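Local coordinates for protein putative beta-glucosidase (PDB 5WAB) that acts as a family 3 beta-glucosidase and probably also releases the terminal alpha-L-arabinopyranosyl residue from the ginsenoside Rb2, at residues A[112-117]-A[505-510]; A[125-130]-A[495-500]; A[419-424]-A[452-457]. All coordinates share one frame; numbering follows the deposited sequence.

Interaction 1 of 3, residues A[112-117]-A[505-510]; sequences IKRNPL and DPSMIN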
ATOM      1  N   ILE A 112       5.963  -3.901   1.827  1.00 16.20           N
ATOM      2  CA  ILE A 112       6.611  -2.649   2.188  1.00 16.61           C
ATOM      3  C   ILE A 112       7.420  -2.132   1.008  1.00 18.67           C
ATOM      4  O   ILE A 112       8.138  -2.891   0.343  1.00 18.58           O
ATOM      5  CB  ILE A 112       7.497  -2.852   3.425  1.00 17.79           C
ATOM      6  CG1 ILE A 112       6.634  -3.213   4.634  1.00 18.14           C
ATOM      7  CG2 ILE A 112       8.337  -1.620   3.699  1.00 17.12           C
ATOM      8  CD1 ILE A 112       5.581  -2.174   4.960  1.00 16.13           C
ATOM      9  N   LYS A 113       7.294  -0.834   0.729  1.00 20.77           N
ATOM     10  CA  LYS A 113       8.123  -0.166  -0.273  1.00 19.64           C
ATOM     11  C   LYS A 113       9.467   0.140   0.378  1.00 19.54           C
ATOM     12  O   LYS A 113       9.731   1.244   0.857  1.00 20.58           O
ATOM     13  CB  LYS A 113       7.433   1.085  -0.792  1.00 19.54           C
ATOM     14  CG  LYS A 113       6.063   0.783  -1.339  1.00 19.59           C
ATOM     15  CD  LYS A 113       5.376   1.982  -1.950  1.00 18.97           C
ATOM     16  CE  LYS A 113       3.937   1.604  -2.271  1.00 20.76           C
ATOM     17  NZ  LYS A 113       3.142   2.654  -2.960  1.00 22.31           N
ATOM     18  N   ARG A 114      10.312  -0.893   0.438  1.00 18.85           N
ATOM     19  CA  ARG A 114      11.648  -0.741   0.999  1.00 18.48           C
ATOM     20  C   ARG A 114      12.444   0.296   0.226  1.00 20.03           C
ATOM     21  O   ARG A 114      13.096   1.165   0.816  1.00 20.28           O
ATOM     22  CB  ARG A 114      12.368  -2.087   0.995  1.00 16.42           C
ATOM     23  CG  ARG A 114      13.868  -2.014   1.216  1.00 16.49           C
ATOM     24  CD  ARG A 114      14.444  -3.422   1.240  1.00 16.68           C
ATOM     25  NE  ARG A 114      15.857  -3.461   1.598  1.00 16.79           N
ATOM     26  CZ  ARG A 114      16.828  -3.765   0.744  1.00 17.03           C
ATOM     27  NH1 ARG A 114      16.531  -4.066  -0.510  1.00 17.20           N
ATOM     28  NH2 ARG A 114      18.093  -3.776   1.144  1.00 17.14           N
ATOM     29  N   ASN A 115      12.389   0.221  -1.102  1.00 20.26           N
ATOM     30  CA  ASN A 115      13.082   1.138  -1.983  1.00 20.72           C
ATOM     31  C   ASN A 115      12.101   1.614  -3.050  1.00 21.68           C
ATOM     32  O   ASN A 115      11.412   0.785  -3.672  1.00 21.64           O
ATOM     33  CB  ASN A 115      14.292   0.460  -2.618  1.00 19.79           C
ATOM     34  CG  ASN A 115      15.110   1.405  -3.459  1.00 20.05           C
ATOM     35  OD1 ASN A 115      14.646   1.904  -4.481  1.00 20.18           O
ATOM     36  ND2 ASN A 115      16.338   1.660  -3.032  1.00 17.04           N
ATOM     37  N   PRO A 116      12.011   2.925  -3.299  1.00 20.71           N
ATOM     38  CA  PRO A 116      11.005   3.432  -4.245  1.00 20.22           C
ATOM     39  C   PRO A 116      11.220   2.973  -5.674  1.00 20.65           C
ATOM     40  O   PRO A 116      10.324   3.170  -6.501  1.00 21.49           O
ATOM     41  CB  PRO A 116      11.149   4.956  -4.124  1.00 21.64           C
ATOM     42  CG  PRO A 116      12.541   5.162  -3.658  1.00 21.97           C
ATOM     43  CD  PRO A 116      12.862   4.001  -2.764  1.00 21.40           C
ATOM     44  N   LEU A 117      12.373   2.383  -5.993  1.00 22.55           N
ATOM     45  CA  LEU A 117      12.621   1.844  -7.324  1.00 21.17           C
ATOM     46  C   LEU A 117      11.916   0.517  -7.566  1.00 20.54           C
ATOM     47  O   LEU A 117      11.957   0.013  -8.693  1.00 21.27           O
ATOM     48  CB  LEU A 117      14.121   1.659  -7.555  1.00 20.01           C
ATOM     49  CG  LEU A 117      14.999   2.908  -7.599  1.00 20.52           C
ATOM     50  CD1 LEU A 117      16.441   2.486  -7.807  1.00 20.81           C
ATOM     51  CD2 LEU A 117      14.551   3.875  -8.694  1.00 18.46           C
ATOM     52  N   ASP A 505      18.875   6.778   0.340  1.00 26.29           N
ATOM     53  CA  ASP A 505      18.127   5.658   0.904  1.00 24.65           C
ATOM     54  C   ASP A 505      19.081   4.636   1.506  1.00 22.69           C
ATOM     55  O   ASP A 505      20.007   4.181   0.823  1.00 22.33           O
ATOM     56  CB  ASP A 505      17.269   4.993  -0.174  1.00 25.81           C
ATOM     57  CG  ASP A 505      16.199   4.080   0.403  1.00 25.52           C
ATOM     58  OD1 ASP A 505      16.536   3.182   1.205  1.00 24.12           O
ATOM     59  OD2 ASP A 505      15.015   4.254   0.032  1.00 25.93           O
ATOM     60  N   PRO A 506      18.882   4.234   2.765  1.00 20.95           N
ATOM     61  CA  PRO A 506      19.829   3.307   3.402  1.00 19.29           C
ATOM     62  C   PRO A 506      19.809   1.912   2.804  1.00 18.47           C
ATOM     63  O   PRO A 506      20.689   1.106   3.138  1.00 19.02           O
ATOM     64  CB  PRO A 506      19.365   3.287   4.862  1.00 19.22           C
ATOM     65  CG  PRO A 506      17.918   3.604   4.785  1.00 19.72           C
ATOM     66  CD  PRO A 506      17.772   4.592   3.662  1.00 20.37           C
ATOM     67  N   SER A 507      18.844   1.605   1.934  1.00 16.76           N
ATOM     68  CA  SER A 507      18.766   0.318   1.258  1.00 17.96           C
ATOM     69  C   SER A 507      19.524   0.288  -0.064  1.00 21.02           C
ATOM     70  O   SER A 507      19.774  -0.803  -0.595  1.00 20.60           O
ATOM     71  CB  SER A 507      17.309  -0.040   0.977  1.00 17.05           C
ATOM     72  OG  SER A 507      16.776   0.827  -0.016  1.00 17.10           O
ATOM     73  N   MET A 508      19.893   1.450  -0.610  1.00 21.27           N
ATOM     74  CA  MET A 508      20.480   1.477  -1.945  1.00 23.80           C
ATOM     75  C   MET A 508      21.793   0.709  -1.991  1.00 24.17           C
ATOM     76  O   MET A 508      22.159   0.150  -3.030  1.00 24.05           O
ATOM     77  CB  MET A 508      20.688   2.927  -2.378  1.00 26.39           C
ATOM     78  CG  MET A 508      20.961   3.093  -3.843  1.00 29.64           C
ATOM     79  SD  MET A 508      19.688   2.298  -4.832  1.00 31.77           S
ATOM     80  CE  MET A 508      20.239   2.771  -6.472  1.00 32.54           C
ATOM     81  N   ILE A 509      22.509   0.670  -0.870  1.00 24.53           N
ATOM     82  CA  ILE A 509      23.737  -0.107  -0.776  1.00 24.54           C
ATOM     83  C   ILE A 509      23.448  -1.591  -0.998  1.00 24.03           C
ATOM     84  O   ILE A 509      24.243  -2.305  -1.617  1.00 25.66           O
ATOM     85  CB  ILE A 509      24.416   0.190   0.577  1.00 26.62           C
ATOM     86  CG1 ILE A 509      25.830  -0.368   0.645  1.00 28.42           C
ATOM     87  CG2 ILE A 509      23.572  -0.294   1.751  1.00 26.70           C
ATOM     88  CD1 ILE A 509      26.546   0.079   1.893  1.00 28.45           C
ATOM     89  N   ASN A 510      22.306  -2.077  -0.510  1.00 23.18           N
ATOM     90  CA  ASN A 510      21.912  -3.466  -0.712  1.00 20.78           C
ATOM     91  C   ASN A 510      20.704  -3.548  -1.636  1.00 21.82           C
ATOM     92  O   ASN A 510      19.645  -4.052  -1.243  1.00 19.77           O
ATOM     93  CB  ASN A 510      21.579  -4.139   0.615  1.00 18.86           C
ATOM     94  CG  ASN A 510      22.785  -4.339   1.489  1.00 19.01           C
ATOM     95  OD1 ASN A 510      23.660  -5.147   1.179  1.00 19.42           O
ATOM     96  ND2 ASN A 510      22.830  -3.624   2.608  1.00 19.25           N
TER
HETATM   97  O   HOH W   1      14.805   2.505   3.241  1.00 11.57           O
HETATM   98  O   HOH W   2      12.125   3.814   1.151  1.00 24.64           O
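The loop 112-117 meets the type I beta turn Asp505 to Met508 most closely at Asn115 and Ser507, whose CA atoms lie 6.6 Å apart. Arg114 reaches past this turn with its chain extended from CG to NE. Its guanidinium takes the backbone O of Asn510 end-on. NH2 lies 2.9 Å from Asn510 O and NH1 completes the fork with a longer, more bent bond. The oxygen sits at the edge of the guanidinium, in its plane, while CB of Ser507 packs over one face. NE turns to Glu522 in a salt bridge, and Tyr520 adds a cation-pi contact.

Asn115 divides its amide between the two segments. ND2 donates to Ser507 OG at 3.2 Å, nearly in the amide plane. OD1 accepts from Leu117 N within its own loop, an Asx turn. Ser507 is fixed in turn by Asp505: its N and its OG both donate to Asp505 OD1, the hydroxyl from above the carboxylate plane. Two waters bridge the carboxylate of Asp505 to Arg114 O. At the far end, Leu117 CD1 touches Met508 CE at 4.0 Å.

The contact is therefore mainly polar although most of it is buried. The turn and the residues just after it are held through backbone oxygen, hydroxyl and water.

Interaction 2 of 3, residues A[125-130]-A[495-500]; sequences WSEDPY and AQTIPM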
ATOM      1  N   TRP A 125       1.064   0.014  -0.875  1.00 22.57           N
ATOM      2  CA  TRP A 125       0.459   1.125  -0.146  1.00 22.93           C
ATOM      3  C   TRP A 125       1.467   2.104   0.459  1.00 21.57           C
ATOM      4  O   TRP A 125       1.334   3.312   0.252  1.00 20.26           O
ATOM      5  CB  TRP A 125      -0.478   0.571   0.932  1.00 19.74           C
ATOM      6  CG  TRP A 125      -1.680  -0.098   0.326  1.00 20.86           C
ATOM      7  CD1 TRP A 125      -1.740  -1.366  -0.171  1.00 23.02           C
ATOM      8  CD2 TRP A 125      -2.991   0.459   0.153  1.00 19.91           C
ATOM      9  NE1 TRP A 125      -2.997  -1.632  -0.649  1.00 22.92           N
ATOM     10  CE2 TRP A 125      -3.787  -0.530  -0.461  1.00 21.08           C
ATOM     11  CE3 TRP A 125      -3.569   1.693   0.458  1.00 22.11           C
ATOM     12  CZ2 TRP A 125      -5.128  -0.321  -0.773  1.00 21.57           C
ATOM     13  CZ3 TRP A 125      -4.903   1.900   0.142  1.00 21.47           C
ATOM     14  CH2 TRP A 125      -5.667   0.899  -0.466  1.00 21.42           C
ATOM     15  N   SER A 126       2.463   1.641   1.209  1.00 21.48           N
ATOM     16  CA  SER A 126       3.316   2.596   1.911  1.00 21.54           C
ATOM     17  C   SER A 126       4.684   1.989   2.182  1.00 21.89           C
ATOM     18  O   SER A 126       4.909   0.791   1.999  1.00 21.80           O
ATOM     19  CB  SER A 126       2.674   3.061   3.226  1.00 22.07           C
ATOM     20  OG  SER A 126       3.545   3.897   3.968  1.00 22.03           O
ATOM     21  N   GLU A 127       5.603   2.854   2.610  1.00 23.64           N
ATOM     22  CA  GLU A 127       6.860   2.430   3.207  1.00 24.00           C
ATOM     23  C   GLU A 127       6.715   2.133   4.690  1.00 22.97           C
ATOM     24  O   GLU A 127       7.652   1.604   5.296  1.00 22.26           O
ATOM     25  CB  GLU A 127       7.923   3.517   3.029  1.00 23.50           C
ATOM     26  CG  GLU A 127       7.693   4.743   3.916  1.00 25.05           C
ATOM     27  CD  GLU A 127       8.559   5.938   3.547  1.00 26.54           C
ATOM     28  OE1 GLU A 127       8.775   6.177   2.342  1.00 28.45           O
ATOM     29  OE2 GLU A 127       9.038   6.630   4.469  1.00 28.22           O
ATOM     30  N   ASP A 128       5.574   2.475   5.290  1.00 22.74           N
ATOM     31  CA  ASP A 128       5.362   2.314   6.716  1.00 22.27           C
ATOM     32  C   ASP A 128       4.416   1.155   6.976  1.00 22.64           C
ATOM     33  O   ASP A 128       3.369   1.067   6.322  1.00 22.94           O
ATOM     34  CB  ASP A 128       4.791   3.593   7.325  1.00 20.97           C
ATOM     35  CG  ASP A 128       4.568   3.465   8.815  1.00 21.56           C
ATOM     36  OD1 ASP A 128       5.581   3.485   9.545  1.00 20.65           O
ATOM     37  OD2 ASP A 128       3.404   3.327   9.256  1.00 20.19           O
ATOM     38  N   PRO A 129       4.735   0.249   7.906  1.00 23.80           N
ATOM     39  CA  PRO A 129       3.838  -0.902   8.119  1.00 23.29           C
ATOM     40  C   PRO A 129       2.482  -0.531   8.701  1.00 23.48           C
ATOM     41  O   PRO A 129       1.466  -1.106   8.287  1.00 23.44           O
ATOM     42  CB  PRO A 129       4.650  -1.804   9.058  1.00 23.63           C
ATOM     43  CG  PRO A 129       5.595  -0.878   9.755  1.00 24.64           C
ATOM     44  CD  PRO A 129       5.936   0.191   8.759  1.00 23.31           C
ATOM     45  N   TYR A 130       2.423   0.427   9.632  1.00 23.44           N
ATOM     46  CA  TYR A 130       1.145   0.781  10.248  1.00 22.69           C
ATOM     47  C   TYR A 130       0.184   1.365   9.224  1.00 23.89           C
ATOM     48  O   TYR A 130      -1.002   1.018   9.197  1.00 25.55           O
ATOM     49  CB  TYR A 130       1.357   1.778  11.386  1.00 21.47           C
ATOM     50  CG  TYR A 130       0.096   2.122  12.152  1.00 20.18           C
ATOM     51  CD1 TYR A 130      -0.779   3.093  11.683  1.00 20.40           C
ATOM     52  CD2 TYR A 130      -0.201   1.510  13.360  1.00 19.26           C
ATOM     53  CE1 TYR A 130      -1.930   3.426  12.378  1.00 19.10           C
ATOM     54  CE2 TYR A 130      -1.351   1.845  14.067  1.00 19.42           C
ATOM     55  CZ  TYR A 130      -2.213   2.801  13.568  1.00 19.00           C
ATOM     56  OH  TYR A 130      -3.361   3.139  14.256  1.00 18.73           O
ATOM     57  N   ALA A 495       2.275   8.842   1.374  1.00 23.06           N
ATOM     58  CA  ALA A 495       2.485   7.513   1.929  1.00 23.60           C
ATOM     59  C   ALA A 495       3.891   6.999   1.643  1.00 24.21           C
ATOM     60  O   ALA A 495       4.213   5.854   1.989  1.00 22.94           O
ATOM     61  CB  ALA A 495       1.447   6.538   1.372  1.00 22.85           C
ATOM     62  N   GLN A 496       4.724   7.839   1.030  1.00 24.60           N
ATOM     63  CA  GLN A 496       6.067   7.506   0.586  1.00 24.49           C
ATOM     64  C   GLN A 496       6.928   8.748   0.759  1.00 24.85           C
ATOM     65  O   GLN A 496       6.474   9.865   0.489  1.00 25.85           O
ATOM     66  CB  GLN A 496       6.039   7.063  -0.883  1.00 26.00           C
ATOM     67  CG  GLN A 496       7.022   5.979  -1.291  1.00 27.78           C
ATOM     68  CD  GLN A 496       6.723   5.430  -2.686  1.00 29.27           C
ATOM     69  OE1 GLN A 496       5.710   5.772  -3.299  1.00 29.77           O
ATOM     70  NE2 GLN A 496       7.613   4.587  -3.196  1.00 30.25           N
ATOM     71  N   THR A 497       8.162   8.556   1.213  1.00 22.26           N
ATOM     72  CA  THR A 497       9.111   9.657   1.304  1.00 21.87           C
ATOM     73  C   THR A 497       9.621  10.027  -0.083  1.00 23.17           C
ATOM     74  O   THR A 497       9.948   9.150  -0.888  1.00 22.65           O
ATOM     75  CB  THR A 497      10.291   9.279   2.199  1.00 21.28           C
ATOM     76  OG1 THR A 497       9.833   9.073   3.541  1.00 21.11           O
ATOM     77  CG2 THR A 497      11.361  10.375   2.180  1.00 20.19           C
ATOM     78  N   ILE A 498       9.700  11.327  -0.362  1.00 24.25           N
ATOM     79  CA  ILE A 498      10.355  11.799  -1.581  1.00 23.55           C
ATOM     80  C   ILE A 498      11.756  12.286  -1.226  1.00 23.09           C
ATOM     81  O   ILE A 498      11.907  13.385  -0.673  1.00 22.88           O
ATOM     82  CB  ILE A 498       9.557  12.914  -2.265  1.00 24.14           C
ATOM     83  CG1 ILE A 498       8.142  12.448  -2.580  1.00 24.89           C
ATOM     84  CG2 ILE A 498      10.266  13.337  -3.541  1.00 26.50           C
ATOM     85  CD1 ILE A 498       7.325  13.486  -3.333  1.00 26.01           C
ATOM     86  N   PRO A 499      12.801  11.531  -1.542  1.00 23.27           N
ATOM     87  CA  PRO A 499      14.148  11.908  -1.106  1.00 22.89           C
ATOM     88  C   PRO A 499      14.783  12.915  -2.056  1.00 24.71           C
ATOM     89  O   PRO A 499      14.309  13.155  -3.167  1.00 24.66           O
ATOM     90  CB  PRO A 499      14.900  10.577  -1.128  1.00 21.29           C
ATOM     91  CG  PRO A 499      14.241   9.825  -2.246  1.00 20.73           C
ATOM     92  CD  PRO A 499      12.786  10.228  -2.232  1.00 20.69           C
ATOM     93  N   MET A 500      15.882  13.514  -1.588  1.00 26.04           N
ATOM     94  CA  MET A 500      16.658  14.391  -2.458  1.00 27.37           C
ATOM     95  C   MET A 500      17.403  13.600  -3.527  1.00 28.97           C
ATOM     96  O   MET A 500      17.713  14.140  -4.593  1.00 32.02           O
ATOM     97  CB  MET A 500      17.632  15.233  -1.638  1.00 27.73           C
ATOM     98  CG  MET A 500      16.973  16.311  -0.776  1.00 28.35           C
ATOM     99  SD  MET A 500      15.948  17.456  -1.724  1.00 29.08           S
ATOM    100  CE  MET A 500      17.178  18.313  -2.702  1.00 28.00           C
TER
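Glu127 grips Thr497 with both oxygens of its carboxylate. OE1 accepts the backbone N of Thr497 at 2.7 Å, with an N-H...O angle of 166°. OE2 takes the Thr497 hydroxyl OG1, also at 2.7 Å. The two donors approach differently. The backbone N stands well above the carboxylate plane, while OG1 arrives on the syn side, close to that plane. CG of Glu127 lies between the backbone N and the carbonyl carbon (chi1 72°), and the chain then extends toward Thr497.

The other tight point is Ala495. Ser126 OG donates to its backbone O at 2.9 Å. Glu127 N adds a weak bond to the same oxygen at 3.4 Å. CB of Ala495 rests 3.4 Å from Trp125 O. Ser126 OG also accepts from Asp128 N, which makes an ST turn. The hydroxyl thus joins its own loop to the facing one.

Packing is lighter at Gln496, whose CG only borders Glu127 OE1. Beyond Thr497 the segments diverge, and Met500 is exposed to solvent. The touching residues themselves are all buried, so the loose side is this diverging end.

Asp128 is the N-cap of helix 129-144, whose Leu131 packs on Ser126 and Ala495. Glu127 OE2 also accepts from Tyr528 N, and Asp128 forms a salt bridge with Arg529. The contact therefore joins the start of helix 129-144 to the approach to the short strand 498-499, beside helix 528-531.

Interaction 3 of 3, residues A[419-424]-A[452-457]; sequences FDRETL and SVVSVA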
ATOM      1  N   PHE A 419      10.086  -5.173 -13.944  1.00 35.59           N
ATOM      2  CA  PHE A 419      11.386  -4.539 -13.799  1.00 32.85           C
ATOM      3  C   PHE A 419      11.341  -3.499 -12.690  1.00 28.83           C
ATOM      4  O   PHE A 419      10.315  -2.857 -12.460  1.00 27.95           O
ATOM      5  CB  PHE A 419      11.820  -3.883 -15.114  1.00 33.21           C
ATOM      6  CG  PHE A 419      12.224  -4.869 -16.168  1.00 35.22           C
ATOM      7  CD1 PHE A 419      13.368  -5.638 -16.014  1.00 36.20           C
ATOM      8  CD2 PHE A 419      11.439  -5.061 -17.294  1.00 36.54           C
ATOM      9  CE1 PHE A 419      13.739  -6.558 -16.980  1.00 38.19           C
ATOM     10  CE2 PHE A 419      11.802  -5.980 -18.262  1.00 39.15           C
ATOM     11  CZ  PHE A 419      12.953  -6.731 -18.104  1.00 39.76           C
ATOM     12  N   ASP A 420      12.465  -3.339 -12.007  1.00 27.58           N
ATOM     13  CA  ASP A 420      12.657  -2.225 -11.095  1.00 25.43           C
ATOM     14  C   ASP A 420      13.216  -1.033 -11.861  1.00 25.93           C
ATOM     15  O   ASP A 420      14.005  -1.191 -12.796  1.00 27.28           O
ATOM     16  CB  ASP A 420      13.609  -2.609  -9.959  1.00 24.21           C
ATOM     17  CG  ASP A 420      13.103  -3.784  -9.139  1.00 23.19           C
ATOM     18  OD1 ASP A 420      11.886  -3.839  -8.851  1.00 21.97           O
ATOM     19  OD2 ASP A 420      13.926  -4.646  -8.775  1.00 22.48           O
ATOM     20  N   ARG A 421      12.812   0.168 -11.454  1.00 24.62           N
ATOM     21  CA  ARG A 421      13.385   1.368 -12.045  1.00 25.63           C
ATOM     22  C   ARG A 421      14.868   1.471 -11.703  1.00 27.17           C
ATOM     23  O   ARG A 421      15.359   0.885 -10.734  1.00 26.02           O
ATOM     24  CB  ARG A 421      12.636   2.611 -11.557  1.00 24.25           C
ATOM     25  CG  ARG A 421      11.314   2.842 -12.261  1.00 24.25           C
ATOM     26  CD  ARG A 421      10.354   3.621 -11.389  1.00 22.92           C
ATOM     27  NE  ARG A 421      10.710   5.019 -11.206  1.00 24.74           N
ATOM     28  CZ  ARG A 421      10.527   5.683 -10.069  1.00 23.88           C
ATOM     29  NH1 ARG A 421      10.022   5.063  -9.008  1.00 22.30           N
ATOM     30  NH2 ARG A 421      10.864   6.963  -9.988  1.00 23.42           N
ATOM     31  N   GLU A 422      15.594   2.208 -12.536  1.00 30.07           N
ATOM     32  CA  GLU A 422      16.992   2.507 -12.276  1.00 32.05           C
ATOM     33  C   GLU A 422      17.243   3.979 -11.994  1.00 29.47           C
ATOM     34  O   GLU A 422      18.378   4.345 -11.668  1.00 28.39           O
ATOM     35  CB  GLU A 422      17.862   2.036 -13.452  1.00 36.22           C
ATOM     36  CG  GLU A 422      17.958   0.519 -13.527  1.00 39.28           C
ATOM     37  CD  GLU A 422      18.812   0.034 -14.675  1.00 44.05           C
ATOM     38  OE1 GLU A 422      19.119   0.844 -15.573  1.00 46.42           O
ATOM     39  OE2 GLU A 422      19.185  -1.157 -14.671  1.00 46.04           O
ATOM     40  N   THR A 423      16.224   4.823 -12.125  1.00 28.72           N
ATOM     41  CA  THR A 423      16.328   6.234 -11.796  1.00 29.02           C
ATOM     42  C   THR A 423      14.998   6.699 -11.230  1.00 27.50           C
ATOM     43  O   THR A 423      13.945   6.135 -11.541  1.00 27.42           O
ATOM     44  CB  THR A 423      16.699   7.082 -13.020  1.00 31.77           C
ATOM     45  OG1 THR A 423      16.782   8.464 -12.642  1.00 32.07           O
ATOM     46  CG2 THR A 423      15.653   6.917 -14.115  1.00 31.63           C
ATOM     47  N   LEU A 424      15.055   7.740 -10.402  1.00 26.75           N
ATOM     48  CA  LEU A 424      13.846   8.382  -9.907  1.00 25.70           C
ATOM     49  C   LEU A 424      13.361   9.498 -10.825  1.00 26.97           C
ATOM     50  O   LEU A 424      12.205   9.917 -10.706  1.00 25.43           O
ATOM     51  CB  LEU A 424      14.069   8.933  -8.488  1.00 24.61           C
ATOM     52  CG  LEU A 424      14.240   7.887  -7.386  1.00 23.78           C
ATOM     53  CD1 LEU A 424      14.484   8.526  -6.030  1.00 19.16           C
ATOM     54  CD2 LEU A 424      13.022   6.980  -7.341  1.00 24.35           C
ATOM     55  N   SER A 452       5.381   5.320  -8.938  1.00 26.32           N
ATOM     56  CA  SER A 452       6.185   5.384  -7.725  1.00 27.19           C
ATOM     57  C   SER A 452       6.931   6.712  -7.709  1.00 27.39           C
ATOM     58  O   SER A 452       6.844   7.505  -8.651  1.00 28.78           O
ATOM     59  CB  SER A 452       7.143   4.195  -7.625  1.00 29.98           C
ATOM     60  OG  SER A 452       7.730   4.144  -6.335  1.00 33.43           O
ATOM     61  N   VAL A 453       7.666   6.950  -6.617  1.00 27.14           N
ATOM     62  CA  VAL A 453       8.265   8.258  -6.362  1.00 26.13           C
ATOM     63  C   VAL A 453       9.116   8.694  -7.540  1.00 26.93           C
ATOM     64  O   VAL A 453       9.971   7.943  -8.021  1.00 22.95           O
ATOM     65  CB  VAL A 453       9.103   8.222  -5.071  1.00 26.52           C
ATOM     66  CG1 VAL A 453      10.015   9.417  -5.006  1.00 27.14           C
ATOM     67  CG2 VAL A 453       8.205   8.219  -3.858  1.00 26.95           C
ATOM     68  N   VAL A 454       8.887   9.919  -8.003  1.00 25.23           N
ATOM     69  CA  VAL A 454       9.796  10.580  -8.925  1.00 26.92           C
ATOM     70  C   VAL A 454      10.445  11.743  -8.186  1.00 27.23           C
ATOM     71  O   VAL A 454       9.883  12.296  -7.234  1.00 25.57           O
ATOM     72  CB  VAL A 454       9.093  11.062 -10.212  1.00 25.64           C
ATOM     73  CG1 VAL A 454       8.460   9.887 -10.946  1.00 24.60           C
ATOM     74  CG2 VAL A 454       8.066  12.144  -9.899  1.00 24.08           C
ATOM     75  N   SER A 455      11.654  12.096  -8.612  1.00 29.29           N
ATOM     76  CA  SER A 455      12.327  13.260  -8.059  1.00 29.75           C
ATOM     77  C   SER A 455      11.624  14.535  -8.507  1.00 30.37           C
ATOM     78  O   SER A 455      11.131  14.633  -9.636  1.00 30.90           O
ATOM     79  CB  SER A 455      13.782  13.281  -8.508  1.00 32.01           C
ATOM     80  OG  SER A 455      13.856  13.106  -9.913  1.00 34.73           O
ATOM     81  N   VAL A 456      11.573  15.518  -7.611  1.00 29.68           N
ATOM     82  CA  VAL A 456      10.876  16.769  -7.861  1.00 29.06           C
ATOM     83  C   VAL A 456      11.807  17.971  -7.759  1.00 31.50           C
ATOM     84  O   VAL A 456      11.775  18.860  -8.617  1.00 31.96           O
ATOM     85  CB  VAL A 456       9.672  16.931  -6.909  1.00 26.60           C
ATOM     86  CG1 VAL A 456       8.960  18.247  -7.175  1.00 26.52           C
ATOM     87  CG2 VAL A 456       8.707  15.758  -7.055  1.00 25.24           C
ATOM     88  N   ALA A 457      12.651  18.010  -6.729  1.00 31.92           N
ATOM     89  CA  ALA A 457      13.508  19.167  -6.480  1.00 33.39           C
ATOM     90  C   ALA A 457      14.368  19.624  -7.656  1.00 34.50           C
ATOM     91  O   ALA A 457      14.545  20.845  -7.804  1.00 35.59           O
ATOM     92  CB  ALA A 457      14.402  18.879  -5.265  1.00 34.69           C
TER
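Arg421 directs its guanidinium at the backbone O of Val453. NH2 is modelled only 2.4 Å from Val453 O, a spacing too short to be trusted, so the details of this bond are doubtful. NH1 makes a weak, strongly bent bond to the same oxygen, which lies at the edge of the guanidinium, near its plane. CB of Ser452 and CG1 of Val454 approach the group obliquely. Leu424 supplies the second point of contact. Its backbone O accepts from Ser455 N at 3.1 Å. This donor stands above the carbonyl plane, 61° out of it. CA of Val454 makes a CA-H...O contact with the same oxygen. CD2 of Leu424 lies 3.3 Å from Val453 O.

Within its own segment, Arg421 NH2 also makes a weak bond to Leu424 O. The bend at chi3 (71°) turns the arginine tip to the place where both carbonyl oxygens are near. A backbone hydrogen bond with Leu117 holds the main chain of Arg421. Leu424 and Val453 also pack against Pro499. Further out, the hydroxyl of Ser452 donates to Pro116 O and receives Gln496 NE2, while Ser455 OG pairs with Asp425 OD1.

The two loops follow the adjacent parallel strands 403-409 and 444-449. Helix 428-438 lies between them in the chain, making a beta-alpha-beta crossover. Contact between loops at the C-terminal ends of neighbouring strands suits the alpha/beta sandwich that forms the second domain of many family 3 glycoside hydrolases.

Interactions 1 and 2 join the N-terminal and C-terminal family regions, whereas interaction 3 lies within the C-terminal one. Interactions 2 and 3 are buried throughout where they touch; interaction 1 is mostly buried, with Met508 and Asn510 partly exposed. Interaction 2 is nearest the centre of the chain. In sequence, interaction 3 is nested within interaction 2, and interaction 2 within interaction 1. The contacts also touch one another: Lys113 N probably bonds to Ser126 O, and Ser452 ties all three together. Their chemistry differs. Arginine meets a backbone oxygen in two of them, firmly in interaction 1, less certainly in interaction 3. A carboxylate does the gripping in interaction 2.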